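Local structure of poly-beta-hydroxybuterate polymerase (Cupriavidus necator, 5T6O) at residues 79-82 and 83-86; 87-90 and 91-95; 125-128 and 129-133; 230-233 and 234-238. The protein is a class I synthase that makes polyhydroxybutyrate by template-independent polymerisation, probably through acyltransferase activity, seen here as its catalytic domain. The protein carries 1 engineered substitution. One frame throughout, in Å; residues are numbered along the deposited sequence.

How the contacts relate
All four contacts are local, each between two adjoining segments, so they lie in series along the chain and none encloses or crosses another. Contact 1 closes a tight turn in the loop after strand 72-77. Contact 2 follows at once, where that loop becomes helix 89-108. Contact 3 is two consecutive turns of helix 120-134, and contact 4, a hundred residues further on, joins strand 230-233 to helix 234-246. In space, contact 4 lies against both contact 1, where N79 and P80 hydrogen-bond to N231, and contact 2. Contact 2 also packs on contact 3, linking the 79-86 loop and the strand-helix corner to helix 120-134 of the alpha/beta hydrolase fold.

Contact 1: residues 79-82 and 83-86; sequences NPDA and SMAG
The backbone between D81 and A85 folds into two overlapping turns: M84 N donates to D81 O at 2.9 Å, and A85 N donates to A82 O at 3.1 Å. A82 and S83 form a short 3-10 turn between them. The side chain of D81 reinforces the bend. Its chi1 of 59° sets CG between the backbone N and the carbonyl carbon, and the carboxylate reaches forward to S83, where OD1 receives a weak bond from S83 N at 3.0 Å, closing an Asx turn. S83 OG donates to the same OD1, although the 2.4 Å between S83 OG and D81 OD1 is so short that its exact length is doubtful. On the apolar side M84 folds back over P80: M84 CB lies 3.8 Å from P80 CB. M84 SD lies 3.9 Å from P80 CA, and the bend at chi3 (67°) turns M84 CE back to within 4.2 Å of P80 CB, so the thioether runs alongside the proline ring. The turn is thus polar where D81 and S83 meet and apolar where M84 meets P80. The other carboxylate oxygen, D81 OD2, forms a salt bridge with R78. P80 and M84 both rest on Y92 of helix 89-108, P80 touches P233 of strand 230-233, and the backbone of A85 bonds to G187, next to strand 188-191.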
# COMPACT_ATOMS: atom_id res chain seq x y z
N ASN A 79 -30.08 -18.12 -15.64
CA ASN A 79 -30.10 -16.70 -15.30
C ASN A 79 -31.44 -16.46 -14.61
O ASN A 79 -32.47 -16.41 -15.28
CB ASN A 79 -29.94 -15.84 -16.56
CG ASN A 79 -29.43 -14.45 -16.25
OD1 ASN A 79 -29.33 -14.08 -15.08
ND2 ASN A 79 -29.10 -13.67 -17.28
N PRO A 80 -31.47 -16.34 -13.28
CA PRO A 80 -32.75 -16.46 -12.57
C PRO A 80 -33.74 -15.36 -12.94
O PRO A 80 -33.38 -14.21 -13.18
CB PRO A 80 -32.35 -16.36 -11.09
CG PRO A 80 -30.99 -15.81 -11.09
CD PRO A 80 -30.34 -16.23 -12.36
N ASP A 81 -35.01 -15.76 -13.00
CA ASP A 81 -36.14 -14.88 -13.20
C ASP A 81 -36.92 -14.76 -11.89
O ASP A 81 -36.47 -15.22 -10.84
CB ASP A 81 -37.03 -15.40 -14.33
CG ASP A 81 -37.57 -16.81 -14.07
OD1 ASP A 81 -37.53 -17.28 -12.91
OD2 ASP A 81 -38.04 -17.45 -15.03
N ALA A 82 -38.12 -14.19 -11.99
CA ALA A 82 -38.91 -13.90 -10.79
C ALA A 82 -39.20 -15.16 -9.99
O ALA A 82 -39.29 -15.10 -8.75
CB ALA A 82 -40.21 -13.21 -11.19
N SER A 83 -39.34 -16.31 -10.66
CA SER A 83 -39.67 -17.54 -9.96
C SER A 83 -38.57 -17.96 -8.99
O SER A 83 -38.83 -18.73 -8.06
CB SER A 83 -39.92 -18.67 -10.96
OG SER A 83 -38.74 -18.99 -11.69
N MET A 84 -37.34 -17.46 -9.19
CA MET A 84 -36.22 -17.82 -8.35
C MET A 84 -35.78 -16.69 -7.43
O MET A 84 -34.72 -16.78 -6.82
CB MET A 84 -35.05 -18.28 -9.23
CG MET A 84 -35.41 -19.51 -10.07
SD MET A 84 -34.10 -19.91 -11.23
CE MET A 84 -32.78 -20.42 -10.12
N ALA A 85 -36.59 -15.64 -7.29
CA ALA A 85 -36.21 -14.49 -6.48
C ALA A 85 -35.99 -14.84 -5.01
O ALA A 85 -35.41 -14.03 -4.27
CB ALA A 85 -37.28 -13.40 -6.60
N GLY A 86 -36.44 -16.01 -4.55
CA GLY A 86 -36.20 -16.45 -3.19
C GLY A 86 -35.17 -17.54 -3.03
O GLY A 86 -35.05 -18.10 -1.93

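Contact 2: residues 87-90 and 91-95; sequences STWD and DYIEH
The indole of W89, in the first turn of helix 89-108 just after the capping box formed by T88 and D91, is covered on one face by I93, one turn further along the helix. I93 CD1 lies 3.6 Å above the ring plane, offset toward the rim, while I93 CG1 makes a CH-pi contact with the five-membered ring at 4.0 Å from its centroid. At the indole edge, in plane, sits D90 OD1. The ring of Y92 is approached differently: S87 CB lies near its plane, at the edge, 3.8 Å from Y92 CE1. In the capping box T88 is the N-cap residue, and its chi1 of 65° turns OG1 toward the first turn, where it accepts from D91 N at 2.9 Å. In return D91 OD2 takes the N-H of T88 at 3.0 Å, met from above the carboxylate plane. Two backbone N-H groups at the helix start are thereby satisfied by side chains. The regular pattern begins at the cap residue itself, with Y92 N bonded to T88 O, and continues with I93 N to W89 O and E94 N to D90 O. W89 also stacks on W239, and both W89 and I93 touch I124 and T127 of helix 120-134. The acidic ends of D90 and E94 are held outside the segments, D90 OD2 by C259 N and E94 OE1 by a salt bridge to R135. Alongside the cap, D91 OD2 also brushes the backbone of S87, 3.4 Å from S87 CA.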
# COMPACT_ATOMS: atom_id res chain seq x y z
N SER A 87 -34.40 -17.86 -4.07
CA SER A 87 -33.40 -18.93 -3.98
C SER A 87 -32.27 -18.54 -3.04
O SER A 87 -31.85 -17.39 -2.99
CB SER A 87 -32.82 -19.22 -5.36
OG SER A 87 -33.84 -19.54 -6.29
N THR A 88 -31.75 -19.53 -2.32
CA THR A 88 -30.77 -19.32 -1.27
C THR A 88 -29.42 -19.87 -1.68
O THR A 88 -29.29 -20.62 -2.65
CB THR A 88 -31.22 -19.99 0.03
OG1 THR A 88 -31.26 -21.41 -0.17
CG2 THR A 88 -32.59 -19.48 0.44
N TRP A 89 -28.40 -19.50 -0.90
CA TRP A 89 -27.08 -20.11 -1.08
C TRP A 89 -27.17 -21.63 -0.96
O TRP A 89 -26.57 -22.35 -1.76
CB TRP A 89 -26.09 -19.53 -0.06
CG TRP A 89 -24.74 -20.21 -0.03
CD1 TRP A 89 -24.37 -21.27 0.76
CD2 TRP A 89 -23.57 -19.85 -0.78
NE1 TRP A 89 -23.05 -21.59 0.54
CE2 TRP A 89 -22.54 -20.74 -0.40
CE3 TRP A 89 -23.30 -18.86 -1.74
CZ2 TRP A 89 -21.26 -20.67 -0.95
CZ3 TRP A 89 -22.03 -18.79 -2.28
CH2 TRP A 89 -21.02 -19.70 -1.88
N ASP A 90 -27.94 -22.13 0.02
CA ASP A 90 -28.11 -23.57 0.20
C ASP A 90 -28.79 -24.21 -1.00
O ASP A 90 -28.44 -25.33 -1.40
CB ASP A 90 -28.91 -23.87 1.48
CG ASP A 90 -28.08 -23.68 2.73
OD1 ASP A 90 -27.10 -22.92 2.69
OD2 ASP A 90 -28.40 -24.30 3.77
N ASP A 91 -29.79 -23.53 -1.58
CA ASP A 91 -30.45 -24.07 -2.76
C ASP A 91 -29.44 -24.35 -3.86
O ASP A 91 -29.48 -25.40 -4.52
CB ASP A 91 -31.51 -23.10 -3.28
CG ASP A 91 -32.74 -23.00 -2.39
OD1 ASP A 91 -33.00 -23.92 -1.58
OD2 ASP A 91 -33.45 -21.98 -2.55
N TYR A 92 -28.55 -23.38 -4.09
CA TYR A 92 -27.56 -23.51 -5.15
C TYR A 92 -26.57 -24.62 -4.84
O TYR A 92 -26.14 -25.34 -5.75
CB TYR A 92 -26.83 -22.18 -5.34
CG TYR A 92 -27.52 -21.23 -6.31
CD1 TYR A 92 -28.87 -20.93 -6.18
CD2 TYR A 92 -26.81 -20.64 -7.35
CE1 TYR A 92 -29.49 -20.06 -7.05
CE2 TYR A 92 -27.43 -19.76 -8.22
CZ TYR A 92 -28.77 -19.48 -8.08
OH TYR A 92 -29.38 -18.61 -8.96
N ILE A 93 -26.19 -24.77 -3.57
CA ILE A 93 -25.26 -25.83 -3.19
C ILE A 93 -25.88 -27.20 -3.47
O ILE A 93 -25.25 -28.07 -4.09
CB ILE A 93 -24.85 -25.69 -1.72
CG1 ILE A 93 -24.10 -24.37 -1.48
CG2 ILE A 93 -23.98 -26.87 -1.29
CD1 ILE A 93 -22.80 -24.24 -2.28
N GLU A 94 -27.12 -27.40 -3.02
CA GLU A 94 -27.76 -28.71 -3.13
C GLU A 94 -28.19 -29.00 -4.56
O GLU A 94 -27.90 -30.08 -5.10
CB GLU A 94 -28.97 -28.78 -2.21
CG GLU A 94 -29.53 -30.18 -2.09
CD GLU A 94 -28.65 -31.07 -1.23
OE1 GLU A 94 -28.51 -30.77 -0.02
OE2 GLU A 94 -28.10 -32.06 -1.77
N HIS A 95 -28.92 -28.07 -5.18
CA HIS A 95 -29.60 -28.37 -6.43
C HIS A 95 -28.79 -28.04 -7.67
O HIS A 95 -29.25 -28.30 -8.78
CB HIS A 95 -30.95 -27.64 -6.45
CG HIS A 95 -31.83 -28.00 -5.31
ND1 HIS A 95 -32.25 -29.30 -5.07
CD2 HIS A 95 -32.37 -27.25 -4.32
CE1 HIS A 95 -33.01 -29.32 -3.99
NE2 HIS A 95 -33.09 -28.09 -3.52

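Contact 3: residues 125-128 and 129-133; sequences VSTA and LAVLA
V131 meets T127 tightly through the backbone and only loosely through the side chains. V131 N donates to T127 O at 2.8 Å, and V131 CG2, set anti to its own carbonyl carbon, leans over the same oxygen at 3.3 Å. The two methyls CG2 of T127 and CG2 of V131, by contrast, stay 4.4 Å apart. The same close packing recurs one step on, where L132 CG lies 3.4 Å from A128 O, the acceptor of its own amide. A130 CB sits 3.5 Å from both S126 O and T127 O. L129 N and A130 N bond to V125 O and S126 O in the same way. Nearly all of this stretch is buried; solvent reaches it at A133, which is partly exposed. The hydroxyls of S126 and T127 turn back along the helix to G122 O and T123 O. Helix 120-134 connects strands 113-118 and 140-146 in a beta-alpha-beta unit, and its place is consistent with the helix that follows the nucleophile elbow in alpha/beta hydrolases. L129 packs on V143 of strand 140-146, whereas A128 and V131 face I98 of helix 89-108.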
# COMPACT_ATOMS: atom_id res chain seq x y z
N VAL A 125 -18.05 -24.62 -5.32
CA VAL A 125 -17.77 -26.05 -5.41
C VAL A 125 -17.01 -26.53 -4.17
O VAL A 125 -17.20 -27.67 -3.73
CB VAL A 125 -17.04 -26.39 -6.72
CG1 VAL A 125 -15.54 -26.12 -6.63
CG2 VAL A 125 -17.32 -27.85 -7.04
N SER A 126 -16.19 -25.66 -3.56
CA SER A 126 -15.51 -26.05 -2.33
C SER A 126 -16.51 -26.26 -1.20
O SER A 126 -16.39 -27.21 -0.41
CB SER A 126 -14.48 -25.00 -1.93
OG SER A 126 -13.48 -24.89 -2.94
N THR A 127 -17.52 -25.38 -1.10
CA THR A 127 -18.55 -25.56 -0.08
C THR A 127 -19.30 -26.87 -0.30
O THR A 127 -19.54 -27.62 0.65
CB THR A 127 -19.51 -24.37 -0.10
OG1 THR A 127 -18.77 -23.17 0.15
CG2 THR A 127 -20.62 -24.53 0.94
N ALA A 128 -19.63 -27.17 -1.56
CA ALA A 128 -20.37 -28.40 -1.87
C ALA A 128 -19.58 -29.64 -1.47
O ALA A 128 -20.15 -30.58 -0.91
CB ALA A 128 -20.70 -28.44 -3.37
N LEU A 129 -18.28 -29.67 -1.77
CA LEU A 129 -17.49 -30.84 -1.41
C LEU A 129 -17.33 -30.95 0.10
O LEU A 129 -17.31 -32.06 0.65
CB LEU A 129 -16.14 -30.80 -2.12
CG LEU A 129 -16.23 -31.10 -3.61
CD1 LEU A 129 -14.90 -30.81 -4.29
CD2 LEU A 129 -16.63 -32.56 -3.85
N ALA A 130 -17.24 -29.81 0.80
CA ALA A 130 -17.20 -29.86 2.26
C ALA A 130 -18.52 -30.37 2.83
O ALA A 130 -18.53 -31.13 3.81
CB ALA A 130 -16.87 -28.47 2.82
N VAL A 131 -19.65 -29.96 2.24
CA VAL A 131 -20.95 -30.51 2.65
C VAL A 131 -20.98 -32.01 2.42
O VAL A 131 -21.38 -32.79 3.30
CB VAL A 131 -22.09 -29.79 1.92
CG1 VAL A 131 -23.42 -30.58 2.06
CG2 VAL A 131 -22.26 -28.37 2.45
N LEU A 132 -20.54 -32.45 1.23
CA LEU A 132 -20.55 -33.87 0.91
C LEU A 132 -19.65 -34.66 1.85
O LEU A 132 -20.00 -35.78 2.25
CB LEU A 132 -20.13 -34.07 -0.55
CG LEU A 132 -21.21 -33.75 -1.59
CD1 LEU A 132 -20.63 -33.59 -2.99
CD2 LEU A 132 -22.27 -34.84 -1.57
N ALA A 133 -18.48 -34.11 2.21
CA ALA A 133 -17.58 -34.85 3.10
C ALA A 133 -18.21 -35.07 4.47
O ALA A 133 -18.09 -36.15 5.05
CB ALA A 133 -16.24 -34.12 3.23

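Contact 4: residues 230-233 and 234-238; sequences TNLP and GPWYC
Extended first torsions in W236 (chi1 -171°) and Y237 (chi1 177°) swing both aromatic side chains away from their backbone N atoms, and L232 packs against the two of them. The motif is a strand-to-helix junction: strand 230-233 runs directly into helix 234-246, with P233 at the N-cap, and the axes of the two short segments stand at 84° to each other. L232 fills the angle of this corner. Its CD1 methyl lies 3.8 Å from W236 CZ3 and 4.0 Å from Y237 CG, its CD2 sits 3.9 Å from W236 CZ3, and L232 CB meets Y237 CB at 3.9 Å, the leucine and tyrosine side chains crossing at about a right angle. P233 lines the tryptophan side, where P233 CD is 4.0 Å from W236 CB. The corner is buried within the chain and against its neighbour: C238 forms a disulfide with C182, while Y237 OH is hydrogen-bonded to D201 OD2 of the second subunit and its side chain packs on V203 of that subunit. W236 also meets the ring of Y240, one turn along the helix. No side chain caps the helix at P233; instead its carbonyl begins the helical bonding, and P233 O accepts from Y237 N at 3.0 Å in an almost perfectly straight bond.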
# COMPACT_ATOMS: atom_id res chain seq x y z
N THR A 230 -25.70 -11.20 -15.07
CA THR A 230 -26.57 -12.22 -14.51
C THR A 230 -27.28 -11.67 -13.29
O THR A 230 -26.79 -10.75 -12.63
CB THR A 230 -25.79 -13.49 -14.15
OG1 THR A 230 -24.74 -13.16 -13.23
CG2 THR A 230 -25.19 -14.10 -15.43
N ASN A 231 -28.45 -12.23 -13.01
CA ASN A 231 -29.18 -11.88 -11.79
C ASN A 231 -28.76 -12.78 -10.64
O ASN A 231 -28.57 -13.98 -10.82
CB ASN A 231 -30.69 -12.03 -12.00
CG ASN A 231 -31.26 -10.94 -12.88
OD1 ASN A 231 -30.87 -9.77 -12.77
ND2 ASN A 231 -32.16 -11.32 -13.78
N LEU A 232 -28.67 -12.18 -9.45
CA LEU A 232 -28.46 -12.96 -8.24
C LEU A 232 -29.74 -12.93 -7.42
O LEU A 232 -30.28 -11.84 -7.20
CB LEU A 232 -27.31 -12.40 -7.40
CG LEU A 232 -25.91 -12.34 -8.03
CD1 LEU A 232 -24.91 -11.80 -7.01
CD2 LEU A 232 -25.48 -13.74 -8.54
N PRO A 233 -30.25 -14.06 -6.96
CA PRO A 233 -31.40 -14.03 -6.05
C PRO A 233 -31.05 -13.32 -4.76
O PRO A 233 -29.92 -13.41 -4.27
CB PRO A 233 -31.71 -15.52 -5.81
CG PRO A 233 -30.98 -16.24 -6.98
CD PRO A 233 -29.75 -15.43 -7.19
N GLY A 234 -32.02 -12.61 -4.21
CA GLY A 234 -31.82 -11.81 -3.01
C GLY A 234 -31.15 -12.56 -1.88
O GLY A 234 -30.10 -12.15 -1.37
N PRO A 235 -31.74 -13.68 -1.43
CA PRO A 235 -31.15 -14.39 -0.28
C PRO A 235 -29.77 -14.93 -0.56
O PRO A 235 -28.92 -14.96 0.35
CB PRO A 235 -32.16 -15.51 -0.00
CG PRO A 235 -33.50 -14.94 -0.51
CD PRO A 235 -33.08 -14.20 -1.78
N TRP A 236 -29.51 -15.34 -1.80
CA TRP A 236 -28.20 -15.84 -2.19
C TRP A 236 -27.14 -14.75 -2.08
O TRP A 236 -26.07 -14.94 -1.49
CB TRP A 236 -28.26 -16.36 -3.63
CG TRP A 236 -27.01 -17.10 -4.07
CD1 TRP A 236 -26.84 -18.45 -4.10
CD2 TRP A 236 -25.77 -16.53 -4.51
NE1 TRP A 236 -25.59 -18.77 -4.55
CE2 TRP A 236 -24.90 -17.61 -4.80
CE3 TRP A 236 -25.31 -15.23 -4.71
CZ2 TRP A 236 -23.60 -17.41 -5.26
CZ3 TRP A 236 -24.02 -15.04 -5.17
CH2 TRP A 236 -23.17 -16.12 -5.44
N TYR A 237 -27.42 -13.60 -2.70
CA TYR A 237 -26.51 -12.47 -2.67
C TYR A 237 -26.29 -11.97 -1.24
O TYR A 237 -25.16 -11.65 -0.85
CB TYR A 237 -27.11 -11.39 -3.59
CG TYR A 237 -26.43 -10.04 -3.74
CD1 TYR A 237 -25.10 -9.84 -3.42
CD2 TYR A 237 -27.16 -8.96 -4.23
CE1 TYR A 237 -24.52 -8.59 -3.56
CE2 TYR A 237 -26.58 -7.71 -4.37
CZ TYR A 237 -25.27 -7.53 -4.03
OH TYR A 237 -24.70 -6.28 -4.17
N CYS A 238 -27.35 -11.95 -0.44
CA CYS A 238 -27.24 -11.56 0.97
C CYS A 238 -26.28 -12.48 1.72
O CYS A 238 -25.38 -12.02 2.43
CB CYS A 238 -28.63 -11.58 1.60
SG CYS A 238 -28.70 -11.30 3.39